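Local coordinates for pectate lyase 1 (Juniperus ashei, PDB 1PXZ), which is the major allergen of mountain cedar pollen and has low pectate lyase activity, cleaving pectate by elimination, with calcium as cofactor, at residues T42-D47 and I71-M76; D98-N103 and H122-N127. One frame throughout, in Å; residues are numbered along the deposited sequence.

How the contacts relate
From the N terminus the chain runs through strand 39-43, and contact 1 forms when strand 68-72 comes back alongside it after a connection that carries helix 58-63. Contact 2 opens only after contact 1 has closed: strand 99-102 is rejoined by strand 122-124, and the chain between them holds strands 108-111 and 114-119. The two loops therefore follow in series, neither enclosing the other. They meet at residues 76 and 98-100, where the backbone of M76 probably bonds to D98 O and to H100 N, while F72 packs on V99. Contact 1 lies near one end of the parallel beta-helix, and contact 2 joins strands further along it, about 14 Å away between centres.

Contact 1: residues T42-D47 and I71-M76; sequences TVTSTD and IFSQNM
V43 N donates to I71 O at 2.8 Å, almost straight, and S73 N gives to V43 O, so T42-D47 and I71-M76 begin as parallel strands with T42 beside I71 and V43 beside F72. From T44 and S73 both segments turn into loop, strand geometry returning at M76. The S73 hydroxyl adds a second bond to V43 O, OG to O 3.2 Å, meeting a lone pair in the carbonyl plane. On the T42 face, OG1 rests 3.6 Å from I71 CD1, while CG2, anti to the backbone N (OG1 at chi1 -59°), reaches S73 CB. On the other face V43 and F72 run alongside each other into the interior, V43 CB 3.7 Å from F72 CD2. The M76 chain, stretched out past CG, brings SD to 3.7 Å from V43 CG1 and sets CE 3.2 Å from V43 O, already gripped by S73 N and OG; T46 CG2 touches M76 CG. S45 OG accepts from D47 N in an ST turn. L58 of helix 58-63 packs on V43 and F72, consistent with the helix covering this end of the beta-helix, while strand 90-93 continues the stack, with I92 against F72 and D93 against I71.

Contact 2: residues D98-N103 and H122-N127; sequences DVHLGN and HIHGCN
H100 and H122 stack their imidazoles across paired parallel strands in an offset stack, planes at 6° and centroids 3.9 Å apart. Four backbone bonds hold D98-N103 to H122-N127: H122 N to V99 O, L101 N to H122 O, H124 N to L101 O and N103 N to H124 O. Followed outward, H122 begins with CB above the face of the H100 ring, 3.7 Å from its centroid in a CH-pi contact. CG lies over the rim of that ring, 3.4 Å from H100 NE2, which ND1 and CE1 also overlie. V99 O lies at the H122 ring edge, in its plane, 3.2 Å from CD2 and close to CB; CD2 also passes H100 CE1. The tip, NE2, lies over H100 CE1 and has a weak contact with a water bonded to D98 OD1. H124, its CG between N and the carbonyl carbon (chi1 53°), brings NE2 to 3.0 Å from H100 CD2, rim to rim. L101 and I123 point to the opposite face, against L108 in the interior. Like residues thus stack on successive turns, H122 on H100 and I123 on L101, as is characteristic of the parallel beta-helix. N103 ND2 bonds H100 O from above the carbonyl plane and also I78 O. Positive charge on more than one of H100, H122 and H124 would probably be disfavoured, though D98, its OD1 4.7 Å from H122 NE2, could partly offset this.

Contact 1: residues T42-D47 and I71-M76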
loop_
_atom_site.group_PDB
_atom_site.type_symbol
_atom_site.label_atom_id
_atom_site.label_comp_id
_atom_site.label_asym_id
_atom_site.label_seq_id
_atom_site.Cartn_x
_atom_site.Cartn_y
_atom_site.Cartn_z
ATOM N N THR A 42 -0.735 -22.546 -7.576
ATOM C CA THR A 42 0.645 -22.271 -7.973
ATOM C C THR A 42 0.696 -21.726 -9.391
ATOM O O THR A 42 0.107 -22.328 -10.300
ATOM C CB THR A 42 1.535 -23.537 -7.873
ATOM O OG1 THR A 42 1.523 -24.027 -6.523
ATOM C CG2 THR A 42 2.969 -23.188 -8.257
ATOM N N VAL A 43 1.382 -20.606 -9.549
ATOM C CA VAL A 43 1.659 -20.039 -10.861
ATOM C C VAL A 43 2.848 -20.794 -11.457
ATOM O O VAL A 43 3.938 -20.738 -10.881
ATOM C CB VAL A 43 1.968 -18.525 -10.832
ATOM C CG1 VAL A 43 2.265 -18.033 -12.236
ATOM C CG2 VAL A 43 0.796 -17.777 -10.210
ATOM N N THR A 44 2.573 -21.494 -12.566
ATOM C CA THR A 44 3.635 -22.252 -13.222
ATOM C C THR A 44 4.015 -21.644 -14.565
ATOM O O THR A 44 4.964 -22.101 -15.171
ATOM C CB THR A 44 3.195 -23.715 -13.442
ATOM O OG1 THR A 44 1.966 -23.705 -14.185
ATOM C CG2 THR A 44 2.906 -24.330 -12.086
ATOM N N SER A 45 3.294 -20.633 -15.024
ATOM C CA SER A 45 3.533 -20.033 -16.328
ATOM C C SER A 45 3.544 -18.511 -16.261
ATOM O O SER A 45 2.781 -17.947 -15.465
ATOM C CB SER A 45 2.429 -20.452 -17.303
ATOM O OG SER A 45 2.486 -19.652 -18.457
ATOM N N THR A 46 4.367 -17.889 -17.097
ATOM C CA THR A 46 4.450 -16.428 -17.099
ATOM C C THR A 46 3.511 -15.817 -18.117
ATOM O O THR A 46 3.524 -14.601 -18.315
ATOM C CB THR A 46 5.888 -15.973 -17.403
ATOM O OG1 THR A 46 6.256 -16.463 -18.702
ATOM C CG2 THR A 46 6.863 -16.587 -16.408
ATOM N N ASP A 47 2.692 -16.652 -18.777
ATOM C CA ASP A 47 1.842 -16.163 -19.848
ATOM C C ASP A 47 0.680 -15.336 -19.294
ATOM O O ASP A 47 0.385 -15.442 -18.102
ATOM C CB ASP A 47 1.232 -17.294 -20.684
ATOM C CG ASP A 47 2.224 -18.098 -21.493
ATOM O OD1 ASP A 47 3.391 -17.673 -21.666
ATOM O OD2 ASP A 47 1.808 -19.188 -21.964
ATOM N N ILE A 71 0.787 -18.670 -5.037
ATOM C CA ILE A 71 2.245 -18.732 -4.859
ATOM C C ILE A 71 2.914 -19.009 -6.211
ATOM O O ILE A 71 2.229 -19.250 -7.201
ATOM C CB ILE A 71 2.662 -19.840 -3.895
ATOM C CG1 ILE A 71 2.186 -21.223 -4.375
ATOM C CG2 ILE A 71 2.150 -19.582 -2.484
ATOM C CD1 ILE A 71 2.830 -22.366 -3.623
ATOM N N PHE A 72 4.235 -18.964 -6.273
ATOM C CA PHE A 72 4.899 -19.026 -7.589
ATOM C C PHE A 72 5.917 -20.160 -7.628
ATOM O O PHE A 72 6.680 -20.299 -6.676
ATOM C CB PHE A 72 5.541 -17.675 -7.886
ATOM C CG PHE A 72 4.551 -16.520 -8.006
ATOM C CD1 PHE A 72 4.055 -15.911 -6.862
ATOM C CD2 PHE A 72 4.126 -16.042 -9.225
ATOM C CE1 PHE A 72 3.143 -14.860 -6.942
ATOM C CE2 PHE A 72 3.219 -15.000 -9.318
ATOM C CZ PHE A 72 2.727 -14.384 -8.172
ATOM N N SER A 73 5.919 -20.959 -8.691
ATOM C CA SER A 73 6.752 -22.156 -8.772
ATOM C C SER A 73 8.212 -21.841 -9.027
ATOM O O SER A 73 9.131 -22.654 -8.873
ATOM C CB SER A 73 6.223 -23.063 -9.897
ATOM O OG SER A 73 6.565 -22.459 -11.145
ATOM N N GLN A 74 8.529 -20.630 -9.440
ATOM C CA GLN A 74 9.891 -20.266 -9.769
ATOM C C GLN A 74 10.045 -18.750 -9.801
ATOM O O GLN A 74 9.031 -18.054 -9.812
ATOM C CB GLN A 74 10.234 -20.812 -11.169
ATOM C CG GLN A 74 9.502 -20.044 -12.247
ATOM C CD GLN A 74 10.010 -20.276 -13.656
ATOM O OE1 GLN A 74 10.687 -19.431 -14.257
ATOM N NE2 GLN A 74 9.653 -21.443 -14.195
ATOM N N ASN A 75 11.290 -18.291 -9.855
ATOM C CA ASN A 75 11.444 -16.857 -10.122
ATOM C C ASN A 75 10.732 -16.515 -11.424
ATOM O O ASN A 75 10.792 -17.286 -12.399
ATOM C CB ASN A 75 12.916 -16.486 -10.254
ATOM C CG ASN A 75 13.747 -16.634 -9.010
ATOM O OD1 ASN A 75 14.981 -16.556 -9.056
ATOM N ND2 ASN A 75 13.129 -16.845 -7.870
ATOM N N MET A 76 10.080 -15.363 -11.490
ATOM C CA MET A 76 9.314 -14.982 -12.663
ATOM C C MET A 76 9.315 -13.476 -12.892
ATOM O O MET A 76 8.966 -12.764 -11.947
ATOM C CB MET A 76 7.851 -15.403 -12.470
ATOM C CG MET A 76 7.621 -16.869 -12.775
ATOM S SD MET A 76 5.860 -17.276 -12.621
ATOM C CE MET A 76 6.019 -19.071 -12.709
#

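Contact 2: residues D98-N103 and H122-N127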
loop_
_atom_site.group_PDB
_atom_site.type_symbol
_atom_site.label_atom_id
_atom_site.label_comp_id
_atom_site.label_asym_id
_atom_site.label_seq_id
_atom_site.Cartn_x
_atom_site.Cartn_y
_atom_site.Cartn_z
ATOM N N ASP A 98 11.487 -14.954 -6.620
ATOM C CA ASP A 98 11.707 -13.575 -7.047
ATOM C C ASP A 98 10.683 -13.241 -8.114
ATOM O O ASP A 98 10.966 -13.572 -9.270
ATOM C CB ASP A 98 13.096 -13.406 -7.652
ATOM C CG ASP A 98 14.198 -13.658 -6.643
ATOM O OD1 ASP A 98 13.894 -13.569 -5.431
ATOM O OD2 ASP A 98 15.342 -13.939 -7.066
ATOM N N VAL A 99 9.585 -12.625 -7.706
ATOM C CA VAL A 99 8.509 -12.271 -8.625
ATOM C C VAL A 99 8.496 -10.778 -8.909
ATOM O O VAL A 99 8.423 -9.996 -7.961
ATOM C CB VAL A 99 7.170 -12.672 -7.985
ATOM C CG1 VAL A 99 6.017 -12.324 -8.899
ATOM C CG2 VAL A 99 7.278 -14.152 -7.639
ATOM N N HIS A 100 8.578 -10.436 -10.181
ATOM C CA HIS A 100 8.621 -9.068 -10.664
ATOM C C HIS A 100 7.471 -8.865 -11.635
ATOM O O HIS A 100 7.447 -9.560 -12.656
ATOM C CB HIS A 100 9.947 -8.738 -11.350
ATOM C CG HIS A 100 11.135 -8.665 -10.442
ATOM N ND1 HIS A 100 11.725 -9.742 -9.837
ATOM C CD2 HIS A 100 11.858 -7.600 -10.016
ATOM C CE1 HIS A 100 12.740 -9.358 -9.097
ATOM N NE2 HIS A 100 12.846 -8.041 -9.188
ATOM N N LEU A 101 6.567 -7.945 -11.307
ATOM C CA LEU A 101 5.470 -7.513 -12.154
ATOM C C LEU A 101 5.725 -6.096 -12.666
ATOM O O LEU A 101 6.462 -5.341 -12.021
ATOM C CB LEU A 101 4.127 -7.509 -11.401
ATOM C CG LEU A 101 3.867 -8.749 -10.539
ATOM C CD1 LEU A 101 2.550 -8.662 -9.778
ATOM C CD2 LEU A 101 3.898 -9.982 -11.441
ATOM N N GLY A 102 5.125 -5.710 -13.777
ATOM C CA GLY A 102 5.260 -4.408 -14.396
ATOM C C GLY A 102 6.083 -4.567 -15.673
ATOM O O GLY A 102 5.545 -5.046 -16.676
ATOM N N ASN A 103 7.353 -4.168 -15.630
ATOM C CA ASN A 103 8.216 -4.499 -16.781
ATOM C C ASN A 103 7.689 -3.948 -18.096
ATOM O O ASN A 103 7.811 -4.612 -19.135
ATOM C CB ASN A 103 8.326 -6.026 -16.847
ATOM C CG ASN A 103 8.779 -6.703 -15.570
ATOM O OD1 ASN A 103 9.856 -6.379 -15.056
ATOM N ND2 ASN A 103 8.020 -7.656 -15.012
ATOM N N HIS A 122 7.791 -7.889 -6.098
ATOM C CA HIS A 122 8.464 -6.720 -6.669
ATOM C C HIS A 122 7.562 -6.112 -7.737
ATOM O O HIS A 122 7.152 -6.865 -8.643
ATOM C CB HIS A 122 9.769 -7.098 -7.335
ATOM C CG HIS A 122 10.777 -7.817 -6.506
ATOM N ND1 HIS A 122 11.851 -7.132 -5.958
ATOM C CD2 HIS A 122 10.915 -9.118 -6.151
ATOM C CE1 HIS A 122 12.602 -7.991 -5.286
ATOM N NE2 HIS A 122 12.063 -9.196 -5.383
ATOM N N ILE A 123 7.230 -4.841 -7.714
ATOM C CA ILE A 123 6.452 -4.272 -8.826
ATOM C C ILE A 123 7.173 -3.019 -9.288
ATOM O O ILE A 123 7.408 -2.137 -8.467
ATOM C CB ILE A 123 4.996 -3.959 -8.465
ATOM C CG1 ILE A 123 4.309 -5.114 -7.745
ATOM C CG2 ILE A 123 4.220 -3.535 -9.701
ATOM C CD1 ILE A 123 2.901 -4.854 -7.256
ATOM N N HIS A 124 7.538 -2.966 -10.564
ATOM C CA HIS A 124 8.206 -1.773 -11.075
ATOM C C HIS A 124 8.033 -1.680 -12.587
ATOM O O HIS A 124 7.734 -2.707 -13.200
ATOM C CB HIS A 124 9.688 -1.811 -10.711
ATOM C CG HIS A 124 10.331 -3.084 -11.154
ATOM N ND1 HIS A 124 10.638 -3.293 -12.485
ATOM C CD2 HIS A 124 10.723 -4.191 -10.487
ATOM C CE1 HIS A 124 11.197 -4.480 -12.619
ATOM N NE2 HIS A 124 11.255 -5.041 -11.426
ATOM N N GLY A 125 8.205 -0.483 -13.115
ATOM C CA GLY A 125 8.032 -0.228 -14.531
ATOM C C GLY A 125 6.587 -0.346 -14.987
ATOM O O GLY A 125 6.361 -0.613 -16.169
ATOM N N CYS A 126 5.594 -0.152 -14.113
ATOM C CA CYS A 126 4.221 -0.244 -14.584
ATOM C C CYS A 126 3.915 0.881 -15.561
ATOM O O CYS A 126 4.387 2.009 -15.425
ATOM C CB CYS A 126 3.214 -0.188 -13.422
ATOM S SG CYS A 126 3.550 -1.471 -12.185
ATOM N N ASN A 127 3.109 0.589 -16.564
ATOM C CA ASN A 127 2.889 1.568 -17.621
ATOM C C ASN A 127 1.427 1.761 -17.957
ATOM O O ASN A 127 0.635 0.885 -17.630
ATOM C CB ASN A 127 3.598 1.079 -18.895
ATOM C CG ASN A 127 3.746 2.201 -19.901
ATOM O OD1 ASN A 127 3.284 2.092 -21.034
ATOM N ND2 ASN A 127 4.403 3.265 -19.458
HETATM O O HOH W 1 12.510 -12.034 -3.495
#